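Local coordinates for uncharacterized protein (Legionella longbeachae NSW150, PDB 4JZA), which probably removes the 3-phosphate from phosphatidylinositol 3-phosphate, acting as a phosphoinositide phosphatase in the pathogen's dealings with host lipids, at residues Gln391-Met403 against Leu447-Ile461. Sequence-based numbering, arbitrary orientation.
Sequences QQRHSDSNLAKVM and LARSAVERRKETQSI
With CG of Arg454 anti to its carbonyl carbon (chi1 -68°) and a bend at chi3, the guanidinium comes round to Asp396 and Gln392 on the facing helix. Asp396 CG takes the same first torsion and offers OD1 to Arg454 NH1, forming a salt bridge whose modelled separation is too short to be exact at this resolution. The carboxylate stands steeply to the guanidinium, their planes 75° apart, and NH1 is the nitrogen facing OD1. Gln392 reaches out extended and stacks its amide over one guanidinium face, the planes 10° apart and the overlap offset toward the edge of the group, with CD 3.5 Å from Arg454 NH2. The opposite face rests on the backbone of Arg454's own helix, at Ser450 O and Ala451 CA, while Ser395 OG lies at the edge. Packed on both faces, the group is probably restrained from turning.

Next to this polar group the helices come close at Asp396 and Ala451, whose CA atoms are 5.7 Å apart. Leu399 inserts CD2 against the Ala451 carbonyl, 3.9 Å from Ala451 CB and 4.1 Å from Val452 CG2. Arg455 crosses Leu399 at a slant, its CD touching the same methyl, and spreads its guanidinium over Ala400, with NH2 3.5 Å from Ala400 CB. Further on, Ile461 CD1 meets Leu399 CD1 and lies 4.1 Å from SE of selenomethionine Met403.

The two helix segments cross at -63°, with axes 9.2 Å apart. On the sheet side of the pair, Leu399, Val452 and Ile461 all pack on Leu414 of strand 412-416, and Met403 reaches strand 545-549. Gln459 NE2 bonds Ser406 OG, and the chain beyond Ile461 enters strand 462-465, an outermost strand of the mixed sheet.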
loop_
_atom_site.group_PDB
_atom_site.type_symbol
_atom_site.label_atom_id
_atom_site.label_comp_id
_atom_site.label_asym_id
_atom_site.label_seq_id
_atom_site.Cartn_x
_atom_site.Cartn_y
_atom_site.Cartn_z
ATOM N N GLN A 391 17.885 -4.779 1.620
ATOM C CA GLN A 391 17.091 -5.570 0.725
ATOM C C GLN A 391 17.175 -7.000 1.169
ATOM O O GLN A 391 16.192 -7.745 1.113
ATOM C CB GLN A 391 17.608 -5.390 -0.696
ATOM C CG GLN A 391 16.510 -4.994 -1.637
ATOM C CD GLN A 391 16.990 -4.394 -2.921
ATOM O OE1 GLN A 391 17.697 -3.399 -2.905
ATOM N NE2 GLN A 391 16.570 -4.972 -4.051
ATOM N N GLN A 392 18.362 -7.362 1.658
ATOM C CA GLN A 392 18.642 -8.701 2.176
ATOM C C GLN A 392 18.139 -8.929 3.606
ATOM O O GLN A 392 17.891 -10.055 4.007
ATOM C CB GLN A 392 20.148 -8.976 2.124
ATOM C CG GLN A 392 20.707 -9.038 0.707
ATOM C CD GLN A 392 22.227 -9.307 0.648
ATOM O OE1 GLN A 392 22.854 -9.108 -0.389
ATOM N NE2 GLN A 392 22.813 -9.764 1.756
ATOM N N ARG A 393 18.067 -7.891 4.415
ATOM C CA ARG A 393 17.531 -8.074 5.752
ATOM C C ARG A 393 16.067 -8.472 5.579
ATOM O O ARG A 393 15.608 -9.348 6.283
ATOM C CB ARG A 393 17.682 -6.805 6.595
ATOM C CG ARG A 393 16.816 -6.717 7.834
ATOM C CD ARG A 393 17.187 -7.754 8.843
ATOM N NE ARG A 393 16.178 -7.773 9.896
ATOM C CZ ARG A 393 16.116 -6.909 10.891
ATOM N NH1 ARG A 393 17.027 -5.952 11.003
ATOM N NH2 ARG A 393 15.167 -7.027 11.808
ATOM N N HIS A 394 15.353 -7.836 4.636
ATOM C CA HIS A 394 13.984 -8.233 4.271
ATOM C C HIS A 394 13.858 -9.692 3.782
ATOM O O HIS A 394 13.052 -10.474 4.317
ATOM C CB HIS A 394 13.411 -7.276 3.219
ATOM C CG HIS A 394 13.011 -5.954 3.770
ATOM N ND1 HIS A 394 11.694 -5.594 3.934
ATOM C CD2 HIS A 394 13.744 -4.913 4.226
ATOM C CE1 HIS A 394 11.635 -4.375 4.444
ATOM N NE2 HIS A 394 12.865 -3.941 4.639
ATOM N N SER A 395 14.628 -10.059 2.763
ATOM C CA SER A 395 14.511 -11.401 2.242
ATOM C C SER A 395 14.954 -12.441 3.260
ATOM O O SER A 395 14.267 -13.438 3.487
ATOM C CB SER A 395 15.231 -11.536 0.904
ATOM O OG SER A 395 16.620 -11.359 1.045
ATOM N N ASP A 396 16.059 -12.198 3.947
ATOM C CA ASP A 396 16.536 -13.181 4.947
ATOM C C ASP A 396 15.520 -13.344 6.061
ATOM O O ASP A 396 15.107 -14.456 6.405
ATOM C CB ASP A 396 17.864 -12.758 5.633
ATOM C CG ASP A 396 19.109 -12.791 4.713
ATOM O OD1 ASP A 396 19.194 -13.589 3.745
ATOM O OD2 ASP A 396 20.027 -11.993 5.016
ATOM N N SER A 397 15.171 -12.220 6.666
ATOM C CA SER A 397 14.319 -12.226 7.819
ATOM C C SER A 397 12.997 -12.833 7.463
ATOM O O SER A 397 12.435 -13.573 8.267
ATOM C CB SER A 397 14.134 -10.816 8.422
ATOM O OG SER A 397 15.232 -10.407 9.269
ATOM N N ASN A 398 12.509 -12.551 6.258
ATOM C CA ASN A 398 11.203 -13.094 5.799
ATOM C C ASN A 398 11.281 -14.585 5.454
ATOM O O ASN A 398 10.411 -15.386 5.817
ATOM C CB ASN A 398 10.642 -12.301 4.595
ATOM C CG ASN A 398 10.060 -10.961 4.993
ATOM O OD1 ASN A 398 9.719 -10.730 6.156
ATOM N ND2 ASN A 398 9.964 -10.062 4.037
ATOM N N LEU A 399 12.347 -14.972 4.780
ATOM C CA LEU A 399 12.554 -16.390 4.543
ATOM C C LEU A 399 12.586 -17.183 5.869
ATOM O O LEU A 399 11.925 -18.194 5.972
ATOM C CB LEU A 399 13.831 -16.610 3.756
ATOM C CG LEU A 399 14.207 -18.052 3.490
ATOM C CD1 LEU A 399 13.053 -18.770 2.755
ATOM C CD2 LEU A 399 15.513 -18.052 2.676
ATOM N N ALA A 400 13.340 -16.718 6.871
ATOM C CA ALA A 400 13.393 -17.388 8.183
ATOM C C ALA A 400 12.021 -17.454 8.813
ATOM O O ALA A 400 11.672 -18.440 9.436
ATOM C CB ALA A 400 14.358 -16.681 9.136
ATOM N N LYS A 401 11.221 -16.408 8.682
ATOM C CA LYS A 401 9.986 -16.405 9.434
ATOM C C LYS A 401 8.992 -17.399 8.807
ATOM O O LYS A 401 8.193 -18.050 9.472
ATOM C CB LYS A 401 9.436 -15.019 9.444
ATOM C CG LYS A 401 8.202 -14.914 10.275
ATOM C CD LYS A 401 8.438 -15.369 11.690
ATOM C CE LYS A 401 7.236 -14.974 12.522
ATOM N NZ LYS A 401 7.375 -15.413 13.950
ATOM N N VAL A 402 9.125 -17.540 7.514
ATOM C CA VAL A 402 8.199 -18.283 6.686
ATOM C C VAL A 402 8.545 -19.807 6.731
ATOM O O VAL A 402 7.704 -20.693 6.466
ATOM C CB VAL A 402 8.190 -17.562 5.276
ATOM C CG1 VAL A 402 8.383 -18.469 4.096
ATOM C CG2 VAL A 402 6.971 -16.656 5.137
HETATM N N MSE A 403 9.775 -20.108 7.129
HETATM C CA MSE A 403 10.192 -21.475 7.375
HETATM C C MSE A 403 10.020 -21.844 8.833
HETATM O O MSE A 403 10.373 -22.956 9.240
HETATM C CB MSE A 403 11.649 -21.589 6.970
HETATM C CG MSE A 403 11.835 -21.320 5.486
HETATM SE SE MSE A 403 11.129 -22.835 4.453
HETATM C CE MSE A 403 10.209 -21.924 2.991
ATOM N N LEU A 447 16.219 -12.119 -5.883
ATOM C CA LEU A 447 16.361 -11.839 -4.459
ATOM C C LEU A 447 16.027 -13.048 -3.621
ATOM O O LEU A 447 16.685 -13.281 -2.604
ATOM C CB LEU A 447 15.501 -10.660 -4.027
ATOM C CG LEU A 447 16.143 -9.363 -4.509
ATOM C CD1 LEU A 447 15.109 -8.249 -4.572
ATOM C CD2 LEU A 447 17.361 -8.951 -3.671
ATOM N N ALA A 448 15.063 -13.847 -4.069
ATOM C CA ALA A 448 14.677 -15.060 -3.328
ATOM C C ALA A 448 15.672 -16.228 -3.467
ATOM O O ALA A 448 15.896 -16.979 -2.506
ATOM C CB ALA A 448 13.272 -15.494 -3.719
ATOM N N ARG A 449 16.261 -16.356 -4.654
ATOM C CA ARG A 449 17.316 -17.328 -4.916
ATOM C C ARG A 449 18.484 -17.084 -4.035
ATOM O O ARG A 449 19.004 -18.018 -3.404
ATOM C CB ARG A 449 17.786 -17.210 -6.355
ATOM C CG ARG A 449 16.783 -17.727 -7.370
ATOM C CD ARG A 449 16.974 -19.217 -7.601
ATOM N NE ARG A 449 15.779 -19.848 -8.134
ATOM C CZ ARG A 449 15.675 -21.144 -8.386
ATOM N NH1 ARG A 449 16.690 -21.958 -8.129
ATOM N NH2 ARG A 449 14.535 -21.630 -8.852
ATOM N N SER A 450 18.917 -15.826 -3.998
ATOM C CA SER A 450 20.045 -15.431 -3.160
ATOM C C SER A 450 19.776 -15.773 -1.703
ATOM O O SER A 450 20.634 -16.337 -1.043
ATOM C CB SER A 450 20.312 -13.934 -3.262
ATOM O OG SER A 450 20.689 -13.555 -4.576
ATOM N N ALA A 451 18.581 -15.444 -1.218
ATOM C CA ALA A 451 18.230 -15.682 0.171
ATOM C C ALA A 451 18.279 -17.141 0.564
ATOM O O ALA A 451 18.767 -17.472 1.641
ATOM C CB ALA A 451 16.851 -15.126 0.457
ATOM N N VAL A 452 17.756 -18.002 -0.307
ATOM C CA VAL A 452 17.775 -19.447 -0.092
ATOM C C VAL A 452 19.207 -19.946 -0.115
ATOM O O VAL A 452 19.545 -20.777 0.693
ATOM C CB VAL A 452 16.923 -20.211 -1.141
ATOM C CG1 VAL A 452 17.095 -21.729 -1.048
ATOM C CG2 VAL A 452 15.455 -19.856 -0.985
ATOM N N GLU A 453 20.029 -19.445 -1.040
ATOM C CA GLU A 453 21.482 -19.729 -1.036
ATOM C C GLU A 453 22.142 -19.419 0.301
ATOM O O GLU A 453 22.912 -20.211 0.786
ATOM C CB GLU A 453 22.250 -18.956 -2.146
ATOM C CG GLU A 453 22.667 -19.770 -3.375
ATOM C CD GLU A 453 23.665 -20.882 -3.047
ATOM O OE1 GLU A 453 23.514 -22.055 -3.512
ATOM O OE2 GLU A 453 24.604 -20.575 -2.295
ATOM N N ARG A 454 21.847 -18.272 0.898
ATOM C CA ARG A 454 22.523 -17.861 2.137
ATOM C C ARG A 454 22.117 -18.721 3.314
ATOM O O ARG A 454 22.863 -18.852 4.285
ATOM C CB ARG A 454 22.242 -16.400 2.459
ATOM C CG ARG A 454 22.870 -15.407 1.492
ATOM C CD ARG A 454 22.579 -13.983 1.900
ATOM N NE ARG A 454 22.078 -13.273 0.739
ATOM C CZ ARG A 454 20.840 -12.788 0.607
ATOM N NH1 ARG A 454 19.953 -12.878 1.589
ATOM N NH2 ARG A 454 20.492 -12.171 -0.512
ATOM N N ARG A 455 20.955 -19.354 3.167
ATOM C CA ARG A 455 20.371 -20.193 4.180
ATOM C C ARG A 455 20.735 -21.671 3.925
ATOM O O ARG A 455 20.361 -22.562 4.704
ATOM C CB ARG A 455 18.850 -19.917 4.229
ATOM C CG ARG A 455 17.989 -20.939 4.948
ATOM C CD ARG A 455 16.601 -20.447 5.292
ATOM N NE ARG A 455 16.631 -19.828 6.611
ATOM C CZ ARG A 455 16.167 -20.349 7.744
ATOM N NH1 ARG A 455 15.601 -21.538 7.774
ATOM N NH2 ARG A 455 16.264 -19.640 8.862
ATOM N N LYS A 456 21.517 -21.947 2.887
ATOM C CA LYS A 456 21.863 -23.342 2.553
ATOM C C LYS A 456 22.436 -24.096 3.762
ATOM O O LYS A 456 22.051 -25.228 4.019
ATOM C CB LYS A 456 22.833 -23.424 1.362
ATOM C CG LYS A 456 22.495 -24.565 0.402
ATOM C CD LYS A 456 21.624 -24.113 -0.773
ATOM C CE LYS A 456 20.346 -24.945 -0.954
ATOM N NZ LYS A 456 19.804 -24.919 -2.350
ATOM N N GLU A 457 23.312 -23.437 4.516
ATOM C CA GLU A 457 23.910 -23.994 5.737
ATOM C C GLU A 457 22.878 -24.478 6.733
ATOM O O GLU A 457 23.061 -25.482 7.368
ATOM C CB GLU A 457 24.768 -22.923 6.446
ATOM C CG GLU A 457 25.944 -22.341 5.652
ATOM C CD GLU A 457 27.071 -23.339 5.441
ATOM O OE1 GLU A 457 26.812 -24.434 4.894
ATOM O OE2 GLU A 457 28.220 -23.031 5.834
ATOM N N THR A 458 21.808 -23.724 6.903
ATOM C CA THR A 458 20.842 -23.986 7.965
ATOM C C THR A 458 19.789 -25.008 7.584
ATOM O O THR A 458 19.314 -25.759 8.425
ATOM C CB THR A 458 20.149 -22.660 8.326
ATOM O OG1 THR A 458 21.167 -21.711 8.691
ATOM C CG2 THR A 458 19.081 -22.816 9.467
ATOM N N GLN A 459 19.420 -25.030 6.308
ATOM C CA GLN A 459 18.233 -25.770 5.844
ATOM C C GLN A 459 18.256 -25.864 4.341
ATOM O O GLN A 459 18.538 -24.891 3.628
ATOM C CB GLN A 459 17.003 -25.004 6.282
ATOM C CG GLN A 459 15.676 -25.478 5.759
ATOM C CD GLN A 459 14.539 -24.796 6.505
ATOM O OE1 GLN A 459 14.633 -23.621 6.818
ATOM N NE2 GLN A 459 13.481 -25.533 6.815
ATOM N N SER A 460 17.972 -27.030 3.816
ATOM C CA SER A 460 17.947 -27.087 2.386
ATOM C C SER A 460 16.477 -26.942 1.978
ATOM O O SER A 460 15.561 -27.489 2.638
ATOM C CB SER A 460 18.619 -28.335 1.869
ATOM O OG SER A 460 17.661 -29.087 1.236
ATOM N N ILE A 461 16.264 -26.160 0.915
ATOM C CA ILE A 461 14.918 -25.780 0.482
ATOM C C ILE A 461 14.723 -26.042 -1.005
ATOM O O ILE A 461 15.569 -25.653 -1.835
ATOM C CB ILE A 461 14.661 -24.280 0.761
ATOM C CG1 ILE A 461 14.661 -24.018 2.273
ATOM C CG2 ILE A 461 13.337 -23.803 0.144
ATOM C CD1 ILE A 461 14.772 -22.548 2.640
#